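Local coordinates for protein allergen Bos d 2 (Bos taurus, PDB 4WFV) that probably carries pheromones as a secreted lipocalin and is a major allergen of cattle dander, at residues V79-F82 against Y83-T87; Q132-N135 against S136-V140; E6-P9 against S10-P13. All coordinates share one frame; numbering follows the deposited sequence.

Interaction 1 of 3, residues V79-F82 against Y83-T87; sequences VLEF and YGTNT
The carbonyl oxygen of Leu80 is gripped twice by Asn86, once by the backbone and once by the side-chain amide. Asn86 N lies 2.9 Å from Leu80 O, and Asn86 ND2, 3.2 Å from the same oxygen, comes from above the carbonyl plane. The other amide hydrogen goes to Phe82 O, 2.9 Å from Asn86 ND2, with an N-H...O angle of 163°. Both acceptors lie close to the amide plane, so the group is held flat across the hairpin; asparagine suits the site because one NH2 serves two carbonyls while OD1 can accept from Asn104. CG of Asn86 stands beside its own backbone N (chi1 -59°), which swings the amide back over the strand partner. Leu80 N to Asn86 O (3.0 Å) completes this antiparallel hydrogen-bonded pair, and Leu80 CD2 rests on Asn86 CB at 4.0 Å.

At the turn, Phe82 N donates to Gly84 O at 2.8 Å. Tyr83 takes a left-handed helical backbone, and Gly84 a conformation in which a side chain would collide with the preceding carbonyl. The Tyr83 ring directs its CD2 edge at one face of the Phe82 ring in an edge-to-face pair, planes 72° apart; CD2 comes within 3.6 Å of Phe82 CE2.

This is the tight hairpin between strands 77-81 and 85-93 of the lipocalin barrel. Strand 62-74 lies beyond Leu80 and Val79, strand 97-105 beyond Asn86 and Thr87, and Phe55 meets the Phe82 ring edge-to-face.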
loop_
_atom_site.group_PDB
_atom_site.type_symbol
_atom_site.label_atom_id
_atom_site.label_comp_id
_atom_site.label_asym_id
_atom_site.label_seq_id
_atom_site.Cartn_x
_atom_site.Cartn_y
_atom_site.Cartn_z
ATOM N N VAL A 79 -10.657 1.589 6.830
ATOM C CA VAL A 79 -9.978 2.202 7.968
ATOM C C VAL A 79 -9.204 1.156 8.752
ATOM O O VAL A 79 -9.671 0.032 8.945
ATOM C CB VAL A 79 -10.985 2.896 8.908
ATOM C CG1 VAL A 79 -10.303 3.379 10.183
ATOM C CG2 VAL A 79 -11.627 4.069 8.198
ATOM N N LEU A 80 -8.009 1.513 9.204
ATOM C CA LEU A 80 -7.278 0.644 10.114
ATOM C C LEU A 80 -6.327 1.437 10.994
ATOM O O LEU A 80 -5.821 2.496 10.593
ATOM C CB LEU A 80 -6.524 -0.450 9.367
ATOM C CG LEU A 80 -5.353 -0.030 8.487
ATOM C CD1 LEU A 80 -4.378 -1.193 8.338
ATOM C CD2 LEU A 80 -5.832 0.462 7.136
ATOM N N GLU A 81 -6.111 0.927 12.202
ATOM C CA GLU A 81 -5.150 1.512 13.123
ATOM C C GLU A 81 -3.804 0.839 12.953
ATOM O O GLU A 81 -3.680 -0.375 13.119
ATOM C CB GLU A 81 -5.604 1.344 14.579
ATOM C CG GLU A 81 -6.709 2.268 15.014
ATOM C CD GLU A 81 -6.320 3.721 14.893
ATOM O OE1 GLU A 81 -5.269 4.118 15.442
ATOM O OE2 GLU A 81 -7.070 4.456 14.232
ATOM N N PHE A 82 -2.797 1.638 12.635
ATOM C CA PHE A 82 -1.436 1.159 12.495
ATOM C C PHE A 82 -0.528 2.374 12.439
ATOM O O PHE A 82 -0.570 3.138 11.484
ATOM C CB PHE A 82 -1.298 0.309 11.229
ATOM C CG PHE A 82 0.073 -0.245 11.028
ATOM C CD1 PHE A 82 0.541 -1.275 11.819
ATOM C CD2 PHE A 82 0.895 0.267 10.037
ATOM C CE1 PHE A 82 1.822 -1.785 11.629
ATOM C CE2 PHE A 82 2.171 -0.238 9.851
ATOM C CZ PHE A 82 2.628 -1.261 10.656
ATOM N N TYR A 83 0.282 2.557 13.480
ATOM C CA TYR A 83 1.086 3.766 13.636
ATOM C C TYR A 83 0.249 5.013 13.389
ATOM O O TYR A 83 0.618 5.898 12.621
ATOM C CB TYR A 83 2.324 3.733 12.737
ATOM C CG TYR A 83 3.420 2.797 13.213
ATOM C CD1 TYR A 83 4.090 3.028 14.405
ATOM C CD2 TYR A 83 3.816 1.710 12.440
ATOM C CE1 TYR A 83 5.106 2.178 14.832
ATOM C CE2 TYR A 83 4.829 0.866 12.855
ATOM C CZ TYR A 83 5.467 1.104 14.047
ATOM O OH TYR A 83 6.476 0.255 14.459
ATOM N N GLY A 84 -0.886 5.066 14.080
ATOM C CA GLY A 84 -1.852 6.125 13.893
ATOM C C GLY A 84 -3.084 5.580 13.203
ATOM O O GLY A 84 -3.282 4.369 13.092
ATOM N N THR A 85 -3.925 6.486 12.737
ATOM C CA THR A 85 -5.176 6.115 12.109
ATOM C C THR A 85 -5.067 6.328 10.615
ATOM O O THR A 85 -4.639 7.386 10.154
ATOM C CB THR A 85 -6.329 6.931 12.687
ATOM O OG1 THR A 85 -6.371 6.723 14.103
ATOM C CG2 THR A 85 -7.651 6.486 12.081
ATOM N N ASN A 86 -5.439 5.296 9.870
ATOM C CA ASN A 86 -5.299 5.289 8.427
ATOM C C ASN A 86 -6.614 5.107 7.718
ATOM O O ASN A 86 -7.445 4.300 8.129
ATOM C CB ASN A 86 -4.433 4.105 8.013
ATOM C CG ASN A 86 -3.067 4.134 8.638
ATOM O OD1 ASN A 86 -2.175 4.810 8.142
ATOM N ND2 ASN A 86 -2.884 3.380 9.717
ATOM N N THR A 87 -6.777 5.817 6.612
ATOM C CA THR A 87 -7.695 5.337 5.593
ATOM C C THR A 87 -6.849 4.731 4.496
ATOM O O THR A 87 -5.755 5.216 4.205
ATOM C CB THR A 87 -8.608 6.426 5.023
ATOM O OG1 THR A 87 -7.832 7.546 4.585
ATOM C CG2 THR A 87 -9.615 6.879 6.082
#

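Interaction 2 of 3, residues Q132-N135 against S136-V140; sequences QQLN and SERGV
A Schellman motif ends helix 125-137 here, with Gly139 as its C-prime residue. The defining bonds run from Val140 N to Asn135 O, 3.0 Å, and from Gly139 N to Ser136 O, 3.3 Å. Gly139 adopts positive phi (69°), which glycine accepts with little strain. Asn135 O also takes a bond from Arg138 N at 3.0 Å, and the two donors reach it from opposite faces of its carbonyl plane, so one oxygen satisfies two amides as the chain unwinds.

Arg138 doubles back over the last turn. Its side chain lies alongside that of Leu134, extended from CG to NE, and turns at chi4 (81°) to bring NH1 within 3.1 Å of Leu134 O, which sits at the guanidinium edge, in plane. A salt bridge joins the same NH1 to Glu137 OE1, also 3.1 Å, on the anti lone pair of that oxygen. A positive group beside carbonyls at a helix C-terminus should be electrostatically favourable. Leu134 CD2 touches both partners of this bridge, 3.7 Å from Arg138 NH1 and from Glu137 OE1, while Val140 packs its CB against Asn135 CB at 4.1 Å.

Buried Asn135 is tied outward through its amide, OD1 to Thr114 and ND2 to Asn142. The helix end thus lies against the barrel wall: Leu134 touches strands 85-93 and 97-105, Arg138 and Val140 reach Tyr101 of the latter, and Asn135 and Val140 meet Ala22 of strand 17-23.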
loop_
_atom_site.group_PDB
_atom_site.type_symbol
_atom_site.label_atom_id
_atom_site.label_comp_id
_atom_site.label_asym_id
_atom_site.label_seq_id
_atom_site.Cartn_x
_atom_site.Cartn_y
_atom_site.Cartn_z
ATOM N N GLN A 132 2.402 6.786 -11.349
ATOM C CA GLN A 132 2.804 8.180 -11.181
ATOM C C GLN A 132 1.668 9.162 -11.457
ATOM O O GLN A 132 1.554 10.169 -10.769
ATOM C CB GLN A 132 4.047 8.484 -12.020
ATOM C CG GLN A 132 5.270 7.717 -11.512
ATOM C CD GLN A 132 6.583 8.193 -12.082
ATOM O OE1 GLN A 132 6.625 9.029 -12.980
ATOM N NE2 GLN A 132 7.676 7.643 -11.565
ATOM N N GLN A 133 0.802 8.845 -12.413
ATOM C CA GLN A 133 -0.365 9.679 -12.661
ATOM C C GLN A 133 -1.333 9.640 -11.476
ATOM O O GLN A 133 -1.875 10.674 -11.059
ATOM C CB GLN A 133 -1.066 9.242 -13.948
ATOM C CG GLN A 133 -2.269 10.103 -14.300
ATOM C CD GLN A 133 -1.887 11.537 -14.603
ATOM O OE1 GLN A 133 -0.811 11.808 -15.144
ATOM N NE2 GLN A 133 -2.763 12.469 -14.246
ATOM N N LEU A 134 -1.548 8.452 -10.917
ATOM C CA LEU A 134 -2.416 8.327 -9.747
ATOM C C LEU A 134 -1.856 9.114 -8.560
ATOM O O LEU A 134 -2.603 9.749 -7.808
ATOM C CB LEU A 134 -2.606 6.859 -9.363
ATOM C CG LEU A 134 -3.401 6.011 -10.355
ATOM C CD1 LEU A 134 -3.122 4.532 -10.111
ATOM C CD2 LEU A 134 -4.887 6.316 -10.284
ATOM N N ASN A 135 -0.542 9.074 -8.394
ATOM C CA ASN A 135 0.107 9.861 -7.353
ATOM C C ASN A 135 -0.199 11.344 -7.514
ATOM O O ASN A 135 -0.615 12.020 -6.571
ATOM C CB ASN A 135 1.621 9.652 -7.378
ATOM C CG ASN A 135 2.040 8.284 -6.868
ATOM O OD1 ASN A 135 1.244 7.563 -6.276
ATOM N ND2 ASN A 135 3.295 7.929 -7.102
ATOM N N SER A 136 0.022 11.855 -8.718
ATOM C CA SER A 136 -0.117 13.290 -8.945
ATOM C C SER A 136 -1.556 13.753 -8.752
ATOM O O SER A 136 -1.795 14.839 -8.241
ATOM C CB SER A 136 0.401 13.648 -10.335
ATOM O OG SER A 136 1.792 13.420 -10.398
ATOM N N GLU A 137 -2.505 12.913 -9.135
ATOM C CA GLU A 137 -3.925 13.218 -8.945
ATOM C C GLU A 137 -4.283 13.414 -7.474
ATOM O O GLU A 137 -5.297 14.038 -7.147
ATOM C CB GLU A 137 -4.789 12.093 -9.522
ATOM C CG GLU A 137 -4.753 12.002 -11.037
ATOM C CD GLU A 137 -5.460 10.765 -11.571
ATOM O OE1 GLU A 137 -5.858 9.886 -10.769
ATOM O OE2 GLU A 137 -5.614 10.669 -12.805
ATOM N N ARG A 138 -3.445 12.889 -6.588
ATOM C CA ARG A 138 -3.753 12.891 -5.164
ATOM C C ARG A 138 -2.753 13.666 -4.334
ATOM O O ARG A 138 -2.715 13.526 -3.109
ATOM C CB ARG A 138 -3.853 11.460 -4.667
ATOM C CG ARG A 138 -5.092 10.817 -5.203
ATOM C CD ARG A 138 -5.062 9.328 -5.094
ATOM N NE ARG A 138 -6.318 8.808 -5.615
ATOM C CZ ARG A 138 -6.565 8.646 -6.910
ATOM N NH1 ARG A 138 -5.628 8.943 -7.809
ATOM N NH2 ARG A 138 -7.743 8.184 -7.310
ATOM N N GLY A 139 -1.940 14.478 -5.000
ATOM C CA GLY A 139 -0.988 15.315 -4.299
ATOM C C GLY A 139 0.144 14.553 -3.632
ATOM O O GLY A 139 0.746 15.024 -2.667
ATOM N N VAL A 140 0.450 13.372 -4.158
ATOM C CA VAL A 140 1.585 12.599 -3.668
ATOM C C VAL A 140 2.764 12.799 -4.624
ATOM O O VAL A 140 2.662 12.509 -5.814
ATOM C CB VAL A 140 1.217 11.119 -3.557
ATOM C CG1 VAL A 140 2.439 10.283 -3.162
ATOM C CG2 VAL A 140 0.089 10.957 -2.534
#

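Interaction 3 of 3, residues E6-P9 against S10-P13; sequences EIDP and SKIP
Two successive i to i+3 backbone bonds, Lys11 N to Asp8 O and Ile12 N to Pro9 O, both 3.0 Å, coil the chain into a short 3-10 turn ahead of strand 17-23. Proline fits the start of the turn: its nitrogen has no hydrogen to give, its ring restricts phi, and its carbonyl remains an acceptor.

The carboxylate of Asp8 folds over the opening. With CG opposite the backbone N (chi1 177°), OD1 reaches Ser10 N at 2.9 Å, forming an Asx turn, and also accepts from Ser10 OG at 2.6 Å. The amide comes on the anti side and the hydroxyl on the syn side, both from the same face of the carboxylate and each about 30° out of its plane. Serine is short enough to place both donors on one oxygen. The Lys11 chain crosses the Asp8 side chain at about a right angle, running straight until it bends at chi4 (-44°); CE and NZ each lie 3.5 Å from Asp8 OD2, NZ making a long salt bridge. NZ has a second acidic partner in Glu95. On the apolar side, Pro9 CB meets Ile12 CD1 at 4.0 Å, and Ile12 packs on Val90 and Ile42.

Each Asp8 oxygen therefore has its own work: OD1 gathers the amide and hydroxyl of Ser10, OD2 faces a lysine shared with Glu95, and these donors would be expected to keep the aspartate ionised.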
loop_
_atom_site.group_PDB
_atom_site.type_symbol
_atom_site.label_atom_id
_atom_site.label_comp_id
_atom_site.label_asym_id
_atom_site.label_seq_id
_atom_site.Cartn_x
_atom_site.Cartn_y
_atom_site.Cartn_z
ATOM N N GLU A 6 -15.943 1.144 -11.612
ATOM C CA GLU A 6 -15.240 0.323 -12.587
ATOM C C GLU A 6 -14.296 -0.697 -11.940
ATOM O O GLU A 6 -13.805 -1.603 -12.611
ATOM C CB GLU A 6 -14.481 1.205 -13.579
ATOM C CG GLU A 6 -15.382 2.125 -14.393
ATOM C CD GLU A 6 -14.605 3.017 -15.342
ATOM O OE1 GLU A 6 -13.386 3.196 -15.129
ATOM O OE2 GLU A 6 -15.212 3.536 -16.304
ATOM N N ILE A 7 -14.059 -0.554 -10.641
ATOM C CA ILE A 7 -13.162 -1.470 -9.931
ATOM C C ILE A 7 -13.733 -2.884 -9.861
ATOM O O ILE A 7 -14.918 -3.075 -9.603
ATOM C CB ILE A 7 -12.831 -0.962 -8.514
ATOM C CG1 ILE A 7 -11.865 0.222 -8.606
ATOM C CG2 ILE A 7 -12.253 -2.088 -7.649
ATOM C CD1 ILE A 7 -11.285 0.657 -7.291
ATOM N N ASP A 8 -12.887 -3.872 -10.130
ATOM C CA ASP A 8 -13.272 -5.261 -9.942
ATOM C C ASP A 8 -12.631 -5.727 -8.645
ATOM O O ASP A 8 -11.443 -6.038 -8.616
ATOM C CB ASP A 8 -12.822 -6.121 -11.135
ATOM C CG ASP A 8 -13.144 -7.597 -10.955
ATOM O OD1 ASP A 8 -13.502 -7.997 -9.837
ATOM O OD2 ASP A 8 -13.029 -8.366 -11.940
ATOM N N PRO A 9 -13.406 -5.746 -7.552
ATOM C CA PRO A 9 -12.810 -6.099 -6.259
ATOM C C PRO A 9 -12.343 -7.557 -6.184
ATOM O O PRO A 9 -11.568 -7.893 -5.292
ATOM C CB PRO A 9 -13.940 -5.813 -5.262
ATOM C CG PRO A 9 -15.188 -5.960 -6.070
ATOM C CD PRO A 9 -14.844 -5.438 -7.434
ATOM N N SER A 10 -12.773 -8.407 -7.111
ATOM C CA SER A 10 -12.271 -9.784 -7.131
ATOM C C SER A 10 -10.777 -9.842 -7.443
ATOM O O SER A 10 -10.123 -10.859 -7.202
ATOM C CB SER A 10 -13.048 -10.660 -8.127
ATOM O OG SER A 10 -12.640 -10.424 -9.459
ATOM N N LYS A 11 -10.235 -8.741 -7.953
ATOM C CA LYS A 11 -8.804 -8.677 -8.254
ATOM C C LYS A 11 -7.968 -8.250 -7.044
ATOM O O LYS A 11 -6.736 -8.261 -7.106
ATOM C CB LYS A 11 -8.543 -7.745 -9.440
ATOM C CG LYS A 11 -9.306 -8.166 -10.698
ATOM C CD LYS A 11 -8.996 -7.283 -11.887
ATOM C CE LYS A 11 -9.838 -7.686 -13.088
ATOM N NZ LYS A 11 -9.873 -9.165 -13.244
ATOM N N ILE A 12 -8.627 -7.897 -5.944
ATOM C CA ILE A 12 -7.907 -7.440 -4.752
ATOM C C ILE A 12 -7.193 -8.560 -3.982
ATOM O O ILE A 12 -6.030 -8.407 -3.615
ATOM C CB ILE A 12 -8.816 -6.618 -3.816
ATOM C CG1 ILE A 12 -9.244 -5.308 -4.501
ATOM C CG2 ILE A 12 -8.115 -6.356 -2.472
ATOM C CD1 ILE A 12 -10.377 -4.585 -3.803
ATOM N N PRO A 13 -7.879 -9.684 -3.714
ATOM C CA PRO A 13 -7.223 -10.755 -2.958
ATOM C C PRO A 13 -6.051 -11.331 -3.729
ATOM O O PRO A 13 -6.053 -11.329 -4.964
ATOM C CB PRO A 13 -8.321 -11.820 -2.824
ATOM C CG PRO A 13 -9.593 -11.089 -2.997
ATOM C CD PRO A 13 -9.298 -9.989 -3.976
#

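In the fold
The three local contacts sit far apart on one lipocalin barrel, with centres 21 to 22 Å from each other and no direct touch. Interactions 2 and 3 approach most closely, about 8 Å between nearest atoms, against about 10 Å for 1 and 2 and about 12 Å for 1 and 3. Strand 85-93 links them all: it starts in the hairpin of interaction 1, its Ile91 touches Leu134 and Arg138 at the helix end of interaction 2, and its Val90 and Val93 meet the N-terminal turn of interaction 3. Consistent with the lipocalin fold, hairpin 79-87 edges the barrel's open end, 132-140 lies outside the wall, and 6-13 lies at the closed end.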